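Local coordinates for protein mitochondrial association factor 1 (Toxoplasma gondii, PDB 6BXS) that belongs to a parasite protein family linked to host mitochondrial association and has a macro-domain fold, of a kind that often binds ADP-ribose, at residues A[143-151]-A[189-200]; A[172-182]-A[219-228]. One frame throughout, in Å; residues are numbered along the deposited sequence.

Interaction 1. Residues A[143-151]-A[189-200]; sequences NVGATFLHI and TMLGIVGAVSEY
Thr189 sets its hydroxyl against the backbone of Gly145, OG1 to Gly145 CA 3.5 Å, and the same oxygen is hydrogen-bonded to the carbonyl of Ala185 one turn earlier in its helix. Gly145 belongs to the type II turn that leads into the strand; its positive phi calls for glycine. One helical turn on, Gly192 offers bare backbone to Thr147, whose OG1 comes to 3.5 Å from Gly192 C; with no side chain at Gly192, the Thr147 hydroxyl can lie directly on the helix backbone. With OG1 beside the backbone N (chi1 -58°), Thr147 CG2 is anti to that nitrogen and packs on Ala196 CB at 4.0 Å, a small methyl that suits a close approach. Tyr200 projects its side chain from the helix face beside the strand. Leu149 lays CD2 over one face, 4.1 Å from the ring centroid and 14° off its normal, while Ile151 CD1 meets the ring's edge, 3.5 Å from Tyr200 OH. That hydroxyl bonds to the carbonyl of Lys209. Segment 189-200 runs at 32° to strand segment 147-151, with a closest axis approach of 8.1 Å; helix 230-248 packs on Met190 and Val194, and helix 83-103 on Phe148, across the strand.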
ATOM      1  N   ASN A 143      -3.582  13.195  -6.689  1.00 18.74           N
ATOM      2  CA  ASN A 143      -2.693  12.037  -6.819  1.00 24.21           C
ATOM      3  C   ASN A 143      -3.308  10.752  -6.273  1.00 23.72           C
ATOM      4  O   ASN A 143      -2.592   9.811  -5.932  1.00 20.89           O
ATOM      5  CB  ASN A 143      -1.354  12.295  -6.123  1.00 20.77           C
ATOM      6  CG  ASN A 143      -0.673  13.552  -6.619  1.00 23.16           C
ATOM      7  OD1 ASN A 143      -0.761  13.895  -7.797  1.00 16.72           O
ATOM      8  ND2 ASN A 143       0.012  14.246  -5.718  1.00 22.84           N
ATOM      9  N   VAL A 144      -4.633  10.710  -6.202  1.00 22.44           N
ATOM     10  CA  VAL A 144      -5.335   9.512  -5.758  1.00 23.13           C
ATOM     11  C   VAL A 144      -5.157   8.393  -6.777  1.00 23.31           C
ATOM     12  O   VAL A 144      -5.216   8.630  -7.982  1.00 21.09           O
ATOM     13  CB  VAL A 144      -6.837   9.783  -5.549  1.00 25.12           C
ATOM     14  CG1 VAL A 144      -7.592   8.489  -5.263  1.00 24.07           C
ATOM     15  CG2 VAL A 144      -7.038  10.778  -4.416  1.00 25.07           C
ATOM     16  N   GLY A 145      -4.944   7.177  -6.283  1.00 24.88           N
ATOM     17  CA  GLY A 145      -4.728   6.026  -7.139  1.00 21.23           C
ATOM     18  C   GLY A 145      -3.268   5.852  -7.516  1.00 23.66           C
ATOM     19  O   GLY A 145      -2.883   4.825  -8.076  1.00 24.10           O
ATOM     20  N   ALA A 146      -2.452   6.859  -7.217  1.00 23.16           N
ATOM     21  CA  ALA A 146      -1.021   6.779  -7.472  1.00 22.73           C
ATOM     22  C   ALA A 146      -0.404   5.707  -6.588  1.00 22.84           C
ATOM     23  O   ALA A 146      -0.560   5.739  -5.368  1.00 22.55           O
ATOM     24  CB  ALA A 146      -0.355   8.123  -7.225  1.00 22.34           C
ATOM     25  N   THR A 147       0.293   4.761  -7.210  1.00 24.19           N
ATOM     26  CA  THR A 147       0.900   3.646  -6.494  1.00 18.79           C
ATOM     27  C   THR A 147       2.383   3.541  -6.828  1.00 20.24           C
ATOM     28  O   THR A 147       2.769   3.529  -7.996  1.00 19.58           O
ATOM     29  CB  THR A 147       0.206   2.313  -6.832  1.00 25.28           C
ATOM     30  OG1 THR A 147      -1.189   2.405  -6.512  1.00 28.01           O
ATOM     31  CG2 THR A 147       0.828   1.168  -6.046  1.00 21.23           C
ATOM     32  N   PHE A 148       3.203   3.460  -5.786  1.00 18.19           N
ATOM     33  CA  PHE A 148       4.646   3.359  -5.937  1.00 16.24           C
ATOM     34  C   PHE A 148       5.164   2.085  -5.278  1.00 20.12           C
ATOM     35  O   PHE A 148       4.588   1.605  -4.303  1.00 23.20           O
ATOM     36  CB  PHE A 148       5.328   4.588  -5.332  1.00 19.62           C
ATOM     37  CG  PHE A 148       4.749   5.891  -5.805  1.00 16.84           C
ATOM     38  CD1 PHE A 148       3.710   6.491  -5.114  1.00 19.18           C
ATOM     39  CD2 PHE A 148       5.233   6.507  -6.945  1.00 20.63           C
ATOM     40  CE1 PHE A 148       3.169   7.683  -5.549  1.00 20.73           C
ATOM     41  CE2 PHE A 148       4.696   7.701  -7.386  1.00 20.56           C
ATOM     42  CZ  PHE A 148       3.663   8.290  -6.688  1.00 23.74           C
ATOM     43  N   LEU A 149       6.244   1.542  -5.829  1.00 18.49           N
ATOM     44  CA  LEU A 149       6.909   0.374  -5.268  1.00 22.87           C
ATOM     45  C   LEU A 149       8.407   0.655  -5.192  1.00 20.48           C
ATOM     46  O   LEU A 149       9.020   1.037  -6.188  1.00 22.58           O
ATOM     47  CB  LEU A 149       6.626  -0.870  -6.115  1.00 18.37           C
ATOM     48  CG  LEU A 149       6.990  -2.236  -5.522  1.00 23.73           C
ATOM     49  CD1 LEU A 149       6.168  -3.332  -6.188  1.00 20.81           C
ATOM     50  CD2 LEU A 149       8.477  -2.533  -5.673  1.00 25.20           C
ATOM     51  N   HIS A 150       8.989   0.468  -4.010  1.00 22.53           N
ATOM     52  CA  HIS A 150      10.401   0.772  -3.789  1.00 23.42           C
ATOM     53  C   HIS A 150      11.171  -0.439  -3.280  1.00 23.24           C
ATOM     54  O   HIS A 150      10.745  -1.105  -2.337  1.00 21.43           O
ATOM     55  CB  HIS A 150      10.560   1.914  -2.780  1.00 21.90           C
ATOM     56  CG  HIS A 150       9.828   3.166  -3.151  1.00 22.41           C
ATOM     57  ND1 HIS A 150      10.301   4.054  -4.092  1.00 22.39           N
ATOM     58  CD2 HIS A 150       8.667   3.688  -2.689  1.00 22.85           C
ATOM     59  CE1 HIS A 150       9.455   5.065  -4.203  1.00 22.78           C
ATOM     60  NE2 HIS A 150       8.457   4.866  -3.363  1.00 24.72           N
ATOM     61  N   ILE A 151      12.307  -0.714  -3.909  1.00 21.15           N
ATOM     62  CA  ILE A 151      13.287  -1.629  -3.346  1.00 21.49           C
ATOM     63  C   ILE A 151      14.217  -0.819  -2.452  1.00 25.68           C
ATOM     64  O   ILE A 151      14.941   0.050  -2.930  1.00 22.36           O
ATOM     65  CB  ILE A 151      14.103  -2.356  -4.430  1.00 24.60           C
ATOM     66  CG1 ILE A 151      13.165  -3.071  -5.406  1.00 26.54           C
ATOM     67  CG2 ILE A 151      15.071  -3.344  -3.783  1.00 28.62           C
ATOM     68  CD1 ILE A 151      13.875  -3.785  -6.540  1.00 27.39           C
ATOM     69  N   THR A 189      -7.459   2.546  -6.942  1.00 18.49           N
ATOM     70  CA  THR A 189      -6.320   2.468  -6.036  1.00 21.16           C
ATOM     71  C   THR A 189      -5.898   1.015  -5.803  1.00 23.43           C
ATOM     72  O   THR A 189      -4.710   0.691  -5.839  1.00 22.24           O
ATOM     73  CB  THR A 189      -6.639   3.130  -4.681  1.00 23.16           C
ATOM     74  OG1 THR A 189      -6.986   4.505  -4.889  1.00 24.37           O
ATOM     75  CG2 THR A 189      -5.442   3.056  -3.742  1.00 22.43           C
ATOM     76  N   MET A 190      -6.871   0.142  -5.561  1.00 20.93           N
ATOM     77  CA  MET A 190      -6.576  -1.269  -5.325  1.00 18.27           C
ATOM     78  C   MET A 190      -6.010  -1.919  -6.583  1.00 19.14           C
ATOM     79  O   MET A 190      -5.130  -2.774  -6.499  1.00 21.55           O
ATOM     80  CB  MET A 190      -7.826  -2.016  -4.862  1.00 20.23           C
ATOM     81  CG  MET A 190      -7.537  -3.403  -4.295  1.00 20.70           C
ATOM     82  SD  MET A 190      -6.437  -3.370  -2.862  1.00 24.98           S
ATOM     83  CE  MET A 190      -7.446  -2.483  -1.677  1.00 20.74           C
ATOM     84  N   LEU A 191      -6.516  -1.515  -7.745  1.00 20.34           N
ATOM     85  CA  LEU A 191      -5.964  -1.973  -9.015  1.00 22.71           C
ATOM     86  C   LEU A 191      -4.507  -1.539  -9.160  1.00 22.01           C
ATOM     87  O   LEU A 191      -3.686  -2.261  -9.725  1.00 25.54           O
ATOM     88  CB  LEU A 191      -6.783  -1.437 -10.192  1.00 23.81           C
ATOM     89  CG  LEU A 191      -8.126  -2.104 -10.503  1.00 22.56           C
ATOM     90  CD1 LEU A 191      -8.784  -1.414 -11.688  1.00 25.20           C
ATOM     91  CD2 LEU A 191      -7.959  -3.589 -10.786  1.00 22.09           C
ATOM     92  N   GLY A 192      -4.192  -0.352  -8.651  1.00 22.63           N
ATOM     93  CA  GLY A 192      -2.833   0.157  -8.691  1.00 21.71           C
ATOM     94  C   GLY A 192      -1.881  -0.691  -7.868  1.00 21.70           C
ATOM     95  O   GLY A 192      -0.768  -0.993  -8.299  1.00 21.02           O
ATOM     96  N   ILE A 193      -2.327  -1.075  -6.678  1.00 17.26           N
ATOM     97  CA  ILE A 193      -1.528  -1.900  -5.779  1.00 20.43           C
ATOM     98  C   ILE A 193      -1.265  -3.282  -6.376  1.00 21.96           C
ATOM     99  O   ILE A 193      -0.119  -3.718  -6.478  1.00 18.29           O
ATOM    100  CB  ILE A 193      -2.230  -2.060  -4.417  1.00 23.36           C
ATOM    101  CG1 ILE A 193      -2.366  -0.701  -3.726  1.00 22.89           C
ATOM    102  CG2 ILE A 193      -1.457  -3.016  -3.515  1.00 24.67           C
ATOM    103  CD1 ILE A 193      -3.457  -0.655  -2.680  1.00 30.22           C
ATOM    104  N   VAL A 194      -2.334  -3.967  -6.762  1.00 17.03           N
ATOM    105  CA  VAL A 194      -2.227  -5.322  -7.290  1.00 21.55           C
ATOM    106  C   VAL A 194      -1.597  -5.316  -8.680  1.00 22.91           C
ATOM    107  O   VAL A 194      -0.856  -6.231  -9.040  1.00 19.72           O
ATOM    108  CB  VAL A 194      -3.609  -6.003  -7.345  1.00 22.77           C
ATOM    109  CG1 VAL A 194      -3.498  -7.426  -7.888  1.00 20.42           C
ATOM    110  CG2 VAL A 194      -4.247  -6.012  -5.959  1.00 18.31           C
ATOM    111  N   GLY A 195      -1.886  -4.276  -9.456  1.00 23.37           N
ATOM    112  CA  GLY A 195      -1.311  -4.135 -10.781  1.00 23.02           C
ATOM    113  C   GLY A 195       0.182  -3.876 -10.724  1.00 20.97           C
ATOM    114  O   GLY A 195       0.950  -4.434 -11.512  1.00 18.66           O
ATOM    115  N   ALA A 196       0.595  -3.028  -9.788  1.00 19.22           N
ATOM    116  CA  ALA A 196       2.007  -2.717  -9.602  1.00 18.94           C
ATOM    117  C   ALA A 196       2.793  -3.977  -9.252  1.00 22.67           C
ATOM    118  O   ALA A 196       3.863  -4.228  -9.809  1.00 21.81           O
ATOM    119  CB  ALA A 196       2.184  -1.670  -8.517  1.00 18.68           C
ATOM    120  N   VAL A 197       2.259  -4.759  -8.319  1.00 17.21           N
ATOM    121  CA  VAL A 197       2.896  -6.006  -7.909  1.00 22.05           C
ATOM    122  C   VAL A 197       2.970  -6.982  -9.077  1.00 20.41           C
ATOM    123  O   VAL A 197       4.024  -7.550  -9.353  1.00 22.13           O
ATOM    124  CB  VAL A 197       2.140  -6.667  -6.744  1.00 23.43           C
ATOM    125  CG1 VAL A 197       2.702  -8.056  -6.455  1.00 21.96           C
ATOM    126  CG2 VAL A 197       2.221  -5.793  -5.498  1.00 22.79           C
ATOM    127  N   SER A 198       1.837  -7.181  -9.744  1.00 23.63           N
ATOM    128  CA  SER A 198       1.762  -8.068 -10.900  1.00 26.64           C
ATOM    129  C   SER A 198       2.795  -7.700 -11.954  1.00 24.27           C
ATOM    130  O   SER A 198       3.531  -8.556 -12.441  1.00 22.36           O
ATOM    131  CB  SER A 198       0.364  -8.022 -11.517  1.00 28.13           C
ATOM    132  OG  SER A 198       0.345  -8.685 -12.769  1.00 23.23           O
ATOM    133  N   GLU A 199       2.841  -6.420 -12.300  1.00 24.44           N
ATOM    134  CA  GLU A 199       3.757  -5.940 -13.324  1.00 20.96           C
ATOM    135  C   GLU A 199       5.205  -6.037 -12.848  1.00 21.20           C
ATOM    136  O   GLU A 199       6.095  -6.396 -13.619  1.00 23.78           O
ATOM    137  CB  GLU A 199       3.412  -4.498 -13.700  1.00 21.07           C
ATOM    138  CG  GLU A 199       3.641  -4.156 -15.158  1.00 34.05           C
ATOM    139  CD  GLU A 199       2.793  -4.991 -16.098  1.00 32.15           C
ATOM    140  OE1 GLU A 199       1.619  -5.258 -15.766  1.00 39.20           O
ATOM    141  OE2 GLU A 199       3.304  -5.386 -17.167  1.00 40.46           O
ATOM    142  N   TYR A 200       5.437  -5.730 -11.576  1.00 19.13           N
ATOM    143  CA  TYR A 200       6.786  -5.762 -11.018  1.00 19.85           C
ATOM    144  C   TYR A 200       7.346  -7.182 -10.967  1.00 22.43           C
ATOM    145  O   TYR A 200       8.521  -7.401 -11.257  1.00 22.40           O
ATOM    146  CB  TYR A 200       6.800  -5.147  -9.615  1.00 18.15           C
ATOM    147  CG  TYR A 200       8.050  -5.457  -8.822  1.00 20.17           C
ATOM    148  CD1 TYR A 200       9.206  -4.705  -8.988  1.00 23.89           C
ATOM    149  CD2 TYR A 200       8.075  -6.499  -7.904  1.00 22.08           C
ATOM    150  CE1 TYR A 200      10.352  -4.985  -8.265  1.00 24.07           C
ATOM    151  CE2 TYR A 200       9.215  -6.786  -7.178  1.00 22.84           C
ATOM    152  CZ  TYR A 200      10.350  -6.026  -7.361  1.00 23.18           C
ATOM    153  OH  TYR A 200      11.485  -6.308  -6.636  1.00 25.00           O
TER

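Interaction 2. Residues A[172-182]-A[219-228]; sequences APFGNASDSAY and LGAGHFRGRR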
ATOM      1  N   ALA A 172      -4.983   7.092  -0.983  1.00 22.50           N
ATOM      2  CA  ALA A 172      -6.393   6.733  -0.916  1.00 22.96           C
ATOM      3  C   ALA A 172      -7.284   7.960  -1.079  1.00 23.88           C
ATOM      4  O   ALA A 172      -6.873   9.074  -0.752  1.00 21.06           O
ATOM      5  CB  ALA A 172      -6.690   6.039   0.402  1.00 23.40           C
ATOM      6  N   PRO A 173      -8.515   7.762  -1.576  1.00 21.68           N
ATOM      7  CA  PRO A 173      -9.449   8.881  -1.738  1.00 23.72           C
ATOM      8  C   PRO A 173      -9.950   9.420  -0.402  1.00 21.55           C
ATOM      9  O   PRO A 173     -10.146   8.646   0.535  1.00 18.51           O
ATOM     10  CB  PRO A 173     -10.597   8.267  -2.542  1.00 23.66           C
ATOM     11  CG  PRO A 173     -10.555   6.823  -2.212  1.00 23.33           C
ATOM     12  CD  PRO A 173      -9.106   6.487  -2.018  1.00 23.46           C
ATOM     13  N   PHE A 174     -10.146  10.731  -0.319  1.00 23.35           N
ATOM     14  CA  PHE A 174     -10.650  11.350   0.900  1.00 20.43           C
ATOM     15  C   PHE A 174     -12.116  10.979   1.085  1.00 20.80           C
ATOM     16  O   PHE A 174     -12.869  10.897   0.116  1.00 25.24           O
ATOM     17  CB  PHE A 174     -10.476  12.871   0.849  1.00 23.56           C
ATOM     18  CG  PHE A 174     -10.765  13.556   2.152  1.00 22.52           C
ATOM     19  CD1 PHE A 174      -9.937  13.370   3.247  1.00 24.03           C
ATOM     20  CD2 PHE A 174     -11.862  14.390   2.280  1.00 26.92           C
ATOM     21  CE1 PHE A 174     -10.203  14.001   4.449  1.00 27.86           C
ATOM     22  CE2 PHE A 174     -12.132  15.023   3.479  1.00 24.22           C
ATOM     23  CZ  PHE A 174     -11.301  14.829   4.564  1.00 24.05           C
ATOM     24  N   GLY A 175     -12.514  10.756   2.332  1.00 24.42           N
ATOM     25  CA  GLY A 175     -13.821  10.196   2.624  1.00 25.68           C
ATOM     26  C   GLY A 175     -15.007  11.076   2.281  1.00 25.79           C
ATOM     27  O   GLY A 175     -16.097  10.567   2.021  1.00 25.23           O
ATOM     28  N   ASN A 176     -14.809  12.390   2.275  1.00 24.44           N
ATOM     29  CA  ASN A 176     -15.909  13.313   2.003  1.00 31.93           C
ATOM     30  C   ASN A 176     -16.282  13.345   0.523  1.00 29.00           C
ATOM     31  O   ASN A 176     -17.280  13.958   0.142  1.00 29.63           O
ATOM     32  CB  ASN A 176     -15.557  14.723   2.482  1.00 27.64           C
ATOM     33  CG  ASN A 176     -15.581  14.847   3.992  1.00 29.35           C
ATOM     34  OD1 ASN A 176     -15.710  13.851   4.707  1.00 29.09           O
ATOM     35  ND2 ASN A 176     -15.455  16.073   4.487  1.00 25.11           N
ATOM     36  N   ALA A 177     -15.475  12.696  -0.311  1.00 24.74           N
ATOM     37  CA  ALA A 177     -15.843  12.489  -1.707  1.00 27.35           C
ATOM     38  C   ALA A 177     -17.161  11.727  -1.763  1.00 22.25           C
ATOM     39  O   ALA A 177     -17.424  10.881  -0.908  1.00 25.91           O
ATOM     40  CB  ALA A 177     -14.752  11.731  -2.451  1.00 28.49           C
ATOM     41  N   SER A 178     -17.990  12.033  -2.754  1.00 26.46           N
ATOM     42  CA  SER A 178     -19.278  11.365  -2.898  1.00 31.39           C
ATOM     43  C   SER A 178     -19.063   9.871  -3.130  1.00 30.76           C
ATOM     44  O   SER A 178     -18.005   9.461  -3.610  1.00 27.34           O
ATOM     45  CB  SER A 178     -20.081  11.978  -4.047  1.00 36.18           C
ATOM     46  OG  SER A 178     -19.430  11.778  -5.288  1.00 44.03           O
ATOM     47  N   ASP A 179     -20.061   9.066  -2.777  1.00 30.56           N
ATOM     48  CA  ASP A 179     -19.949   7.611  -2.852  1.00 31.63           C
ATOM     49  C   ASP A 179     -19.506   7.136  -4.230  1.00 27.89           C
ATOM     50  O   ASP A 179     -18.634   6.278  -4.348  1.00 30.16           O
ATOM     51  CB  ASP A 179     -21.284   6.955  -2.488  1.00 28.75           C
ATOM     52  CG  ASP A 179     -21.665   7.165  -1.036  1.00 34.68           C
ATOM     53  OD1 ASP A 179     -20.814   7.638  -0.252  1.00 32.46           O
ATOM     54  OD2 ASP A 179     -22.817   6.847  -0.672  1.00 37.61           O
ATOM     55  N   SER A 180     -20.107   7.708  -5.269  1.00 31.87           N
ATOM     56  CA  SER A 180     -19.807   7.315  -6.639  1.00 32.21           C
ATOM     57  C   SER A 180     -18.335   7.551  -6.975  1.00 33.54           C
ATOM     58  O   SER A 180     -17.666   6.670  -7.516  1.00 29.78           O
ATOM     59  CB  SER A 180     -20.699   8.081  -7.616  1.00 37.75           C
ATOM     60  OG  SER A 180     -20.597   7.545  -8.923  1.00 42.70           O
ATOM     61  N   ALA A 181     -17.833   8.738  -6.648  1.00 35.41           N
ATOM     62  CA  ALA A 181     -16.443   9.080  -6.924  1.00 26.74           C
ATOM     63  C   ALA A 181     -15.504   8.323  -5.992  1.00 23.81           C
ATOM     64  O   ALA A 181     -14.430   7.881  -6.400  1.00 26.57           O
ATOM     65  CB  ALA A 181     -16.224  10.579  -6.787  1.00 23.61           C
ATOM     66  N   TYR A 182     -15.923   8.179  -4.740  1.00 23.46           N
ATOM     67  CA  TYR A 182     -15.123   7.501  -3.726  1.00 22.58           C
ATOM     68  C   TYR A 182     -14.886   6.036  -4.087  1.00 26.17           C
ATOM     69  O   TYR A 182     -13.746   5.571  -4.107  1.00 25.15           O
ATOM     70  CB  TYR A 182     -15.808   7.597  -2.361  1.00 23.92           C
ATOM     71  CG  TYR A 182     -14.978   7.056  -1.221  1.00 21.61           C
ATOM     72  CD1 TYR A 182     -14.028   7.848  -0.596  1.00 20.45           C
ATOM     73  CD2 TYR A 182     -15.145   5.754  -0.769  1.00 23.51           C
ATOM     74  CE1 TYR A 182     -13.265   7.362   0.445  1.00 23.85           C
ATOM     75  CE2 TYR A 182     -14.386   5.258   0.277  1.00 23.01           C
ATOM     76  CZ  TYR A 182     -13.447   6.069   0.880  1.00 21.90           C
ATOM     77  OH  TYR A 182     -12.685   5.586   1.920  1.00 23.47           O
ATOM     78  N   LEU A 219      -7.246   1.351   3.812  1.00 22.62           N
ATOM     79  CA  LEU A 219      -6.999   2.613   3.130  1.00 24.33           C
ATOM     80  C   LEU A 219      -8.179   3.567   3.270  1.00 23.15           C
ATOM     81  O   LEU A 219      -9.336   3.146   3.270  1.00 21.69           O
ATOM     82  CB  LEU A 219      -6.693   2.359   1.653  1.00 19.61           C
ATOM     83  CG  LEU A 219      -5.364   1.646   1.397  1.00 25.15           C
ATOM     84  CD1 LEU A 219      -5.338   1.036   0.008  1.00 23.91           C
ATOM     85  CD2 LEU A 219      -4.201   2.608   1.579  1.00 26.06           C
ATOM     86  N   GLY A 220      -7.875   4.853   3.401  1.00 21.12           N
ATOM     87  CA  GLY A 220      -8.899   5.872   3.539  1.00 19.62           C
ATOM     88  C   GLY A 220      -9.336   6.078   4.979  1.00 26.20           C
ATOM     89  O   GLY A 220     -10.123   6.978   5.267  1.00 29.67           O
ATOM     90  N   ALA A 221      -8.823   5.248   5.883  1.00 26.40           N
ATOM     91  CA  ALA A 221      -9.162   5.353   7.299  1.00 27.19           C
ATOM     92  C   ALA A 221      -8.343   6.454   7.970  1.00 27.44           C
ATOM     93  O   ALA A 221      -7.578   7.159   7.311  1.00 25.50           O
ATOM     94  CB  ALA A 221      -8.936   4.024   7.999  1.00 30.74           C
ATOM     95  N   GLY A 222      -8.512   6.602   9.280  1.00 28.87           N
ATOM     96  CA  GLY A 222      -7.747   7.567  10.046  1.00 32.20           C
ATOM     97  C   GLY A 222      -8.007   9.006   9.643  1.00 27.59           C
ATOM     98  O   GLY A 222      -9.141   9.473   9.684  1.00 32.80           O
ATOM     99  N   HIS A 223      -6.948   9.708   9.251  1.00 29.57           N
ATOM    100  CA  HIS A 223      -7.047  11.125   8.915  1.00 35.92           C
ATOM    101  C   HIS A 223      -7.759  11.357   7.582  1.00 33.78           C
ATOM    102  O   HIS A 223      -8.298  12.436   7.337  1.00 32.33           O
ATOM    103  CB  HIS A 223      -5.652  11.755   8.869  1.00 46.52           C
ATOM    104  CG  HIS A 223      -4.815  11.460  10.076  1.00 50.06           C
ATOM    105  ND1 HIS A 223      -4.150  10.265  10.246  1.00 63.17           N
ATOM    106  CD2 HIS A 223      -4.537  12.204  11.174  1.00 49.07           C
ATOM    107  CE1 HIS A 223      -3.498  10.286  11.395  1.00 67.41           C
ATOM    108  NE2 HIS A 223      -3.716  11.450  11.977  1.00 56.83           N
ATOM    109  N   PHE A 224      -7.765  10.338   6.726  1.00 32.55           N
ATOM    110  CA  PHE A 224      -8.326  10.464   5.384  1.00 29.56           C
ATOM    111  C   PHE A 224      -9.832  10.215   5.369  1.00 28.26           C
ATOM    112  O   PHE A 224     -10.463  10.263   4.313  1.00 27.34           O
ATOM    113  CB  PHE A 224      -7.623   9.492   4.432  1.00 30.63           C
ATOM    114  CG  PHE A 224      -6.130   9.669   4.381  1.00 26.11           C
ATOM    115  CD1 PHE A 224      -5.552  10.548   3.480  1.00 28.22           C
ATOM    116  CD2 PHE A 224      -5.302   8.962   5.238  1.00 28.93           C
ATOM    117  CE1 PHE A 224      -4.180  10.717   3.433  1.00 26.92           C
ATOM    118  CE2 PHE A 224      -3.929   9.127   5.194  1.00 31.19           C
ATOM    119  CZ  PHE A 224      -3.368  10.004   4.290  1.00 29.49           C
ATOM    120  N   ARG A 225     -10.404   9.969   6.546  1.00 28.32           N
ATOM    121  CA  ARG A 225     -11.814   9.600   6.661  1.00 26.92           C
ATOM    122  C   ARG A 225     -12.771  10.764   6.460  1.00 28.04           C
ATOM    123  O   ARG A 225     -13.797  10.622   5.800  1.00 28.65           O
ATOM    124  CB  ARG A 225     -12.090   8.985   8.033  1.00 35.36           C
ATOM    125  CG  ARG A 225     -12.275   7.491   8.015  1.00 35.88           C
ATOM    126  CD  ARG A 225     -12.608   6.978   9.400  1.00 42.99           C
ATOM    127  NE  ARG A 225     -13.900   7.480   9.857  1.00 45.29           N
ATOM    128  CZ  ARG A 225     -14.295   7.494  11.127  1.00 44.91           C
ATOM    129  NH1 ARG A 225     -13.496   7.038  12.084  1.00 46.19           N
ATOM    130  NH2 ARG A 225     -15.490   7.972  11.441  1.00 51.08           N
ATOM    131  N   GLY A 226     -12.450  11.911   7.045  1.00 30.27           N
ATOM    132  CA  GLY A 226     -13.380  13.023   7.063  1.00 27.92           C
ATOM    133  C   GLY A 226     -14.647  12.650   7.815  1.00 30.25           C
ATOM    134  O   GLY A 226     -14.584  12.204   8.962  1.00 31.45           O
ATOM    135  N   ARG A 227     -15.794  12.820   7.166  1.00 33.25           N
ATOM    136  CA  ARG A 227     -17.088  12.514   7.775  1.00 37.20           C
ATOM    137  C   ARG A 227     -17.582  11.103   7.451  1.00 34.46           C
ATOM    138  O   ARG A 227     -18.606  10.665   7.975  1.00 31.95           O
ATOM    139  CB  ARG A 227     -18.139  13.530   7.319  1.00 42.70           C
ATOM    140  CG  ARG A 227     -18.145  14.825   8.113  1.00 44.45           C
ATOM    141  CD  ARG A 227     -19.354  15.691   7.771  1.00 40.98           C
ATOM    142  NE  ARG A 227     -19.190  16.411   6.509  1.00 49.74           N
ATOM    143  CZ  ARG A 227     -19.519  15.934   5.310  1.00 50.93           C
ATOM    144  NH1 ARG A 227     -19.327  16.679   4.230  1.00 55.05           N
ATOM    145  NH2 ARG A 227     -20.038  14.719   5.181  1.00 56.37           N
ATOM    146  N   ARG A 228     -16.854  10.394   6.593  1.00 27.02           N
ATOM    147  CA  ARG A 228     -17.317   9.104   6.085  1.00 27.46           C
ATOM    148  C   ARG A 228     -17.338   8.017   7.158  1.00 26.91           C
ATOM    149  O   ARG A 228     -16.430   7.922   7.983  1.00 30.46           O
ATOM    150  CB  ARG A 228     -16.438   8.654   4.914  1.00 25.75           C
ATOM    151  CG  ARG A 228     -16.869   7.338   4.294  1.00 24.75           C
ATOM    152  CD  ARG A 228     -16.147   7.063   2.983  1.00 23.91           C
ATOM    153  NE  ARG A 228     -16.667   7.879   1.889  1.00 20.11           N
ATOM    154  CZ  ARG A 228     -17.797   7.625   1.235  1.00 23.11           C
ATOM    155  NH1 ARG A 228     -18.542   6.576   1.562  1.00 26.36           N
ATOM    156  NH2 ARG A 228     -18.188   8.424   0.252  1.00 26.20           N
TER
HETATM  157  O   HOH W   1     -11.448   7.825   3.015  1.00 25.99           O
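The Tyr182 ring carries the Arg228 guanidinium stacked on one face, planes 18° and centres 4.0 Å apart, a cation-pi contact; Arg228 CD adds a CH-pi contact over the same face. At the ring's edge, in its plane, lie the carbonyl oxygen of Phe174 and a water. Oxygens line the guanidinium rim: Arg228 NH2 gives hydrogen bonds of 2.8 Å to Ala177 O, almost in the guanidinium plane, and to the anti lone pair of Asp179 OD1, the latter a salt bridge. Arg228 NE reaches Gly175 O at 2.8 Å, tilted 28° from that plane. An extended start (chi1 -178°) followed by a bend at chi3 lets arginine, with its several donors, hold the turn Phe174-Ala177 and the first turn of helix 179-202 together. These loops follow strands 166-170 and 213-216, at the rim where macro domains form their ligand cleft. Asn176 OD1 accepts a nearly straight bond from Arg227 N, 2.7 Å, and its amide lies over one face of the Arg227 guanidinium. Gly175 N bonds to Phe224 O at 2.9 Å; lacking a side chain, its CA approaches Arg225 O. The water lies within hydrogen-bonding distance of Pro173 O, Gly220 O and Tyr182 OH.

Both contacts use helix 179-202, interaction 2 at its N-terminal start and interaction 1 further along. Interaction 1 is wholly buried, near the centre of the chain, and seats the helix on the sheet through methyls, glycines and one aromatic ring, with no hydrogen bond crossing between its segments. Interaction 2, about 16 Å from the chain centre and partly exposed, joins a loop and the first turn of helix 179-202 to the loop 219-228 by charge, backbone hydrogen bonds and water. Their centres are 19 Å apart, yet the two contacts meet by packing: Ile193 CD1 lies 3.7 Å from Leu219 CD1, and Val144 CG1 lies 3.9 Å from Pro173 N.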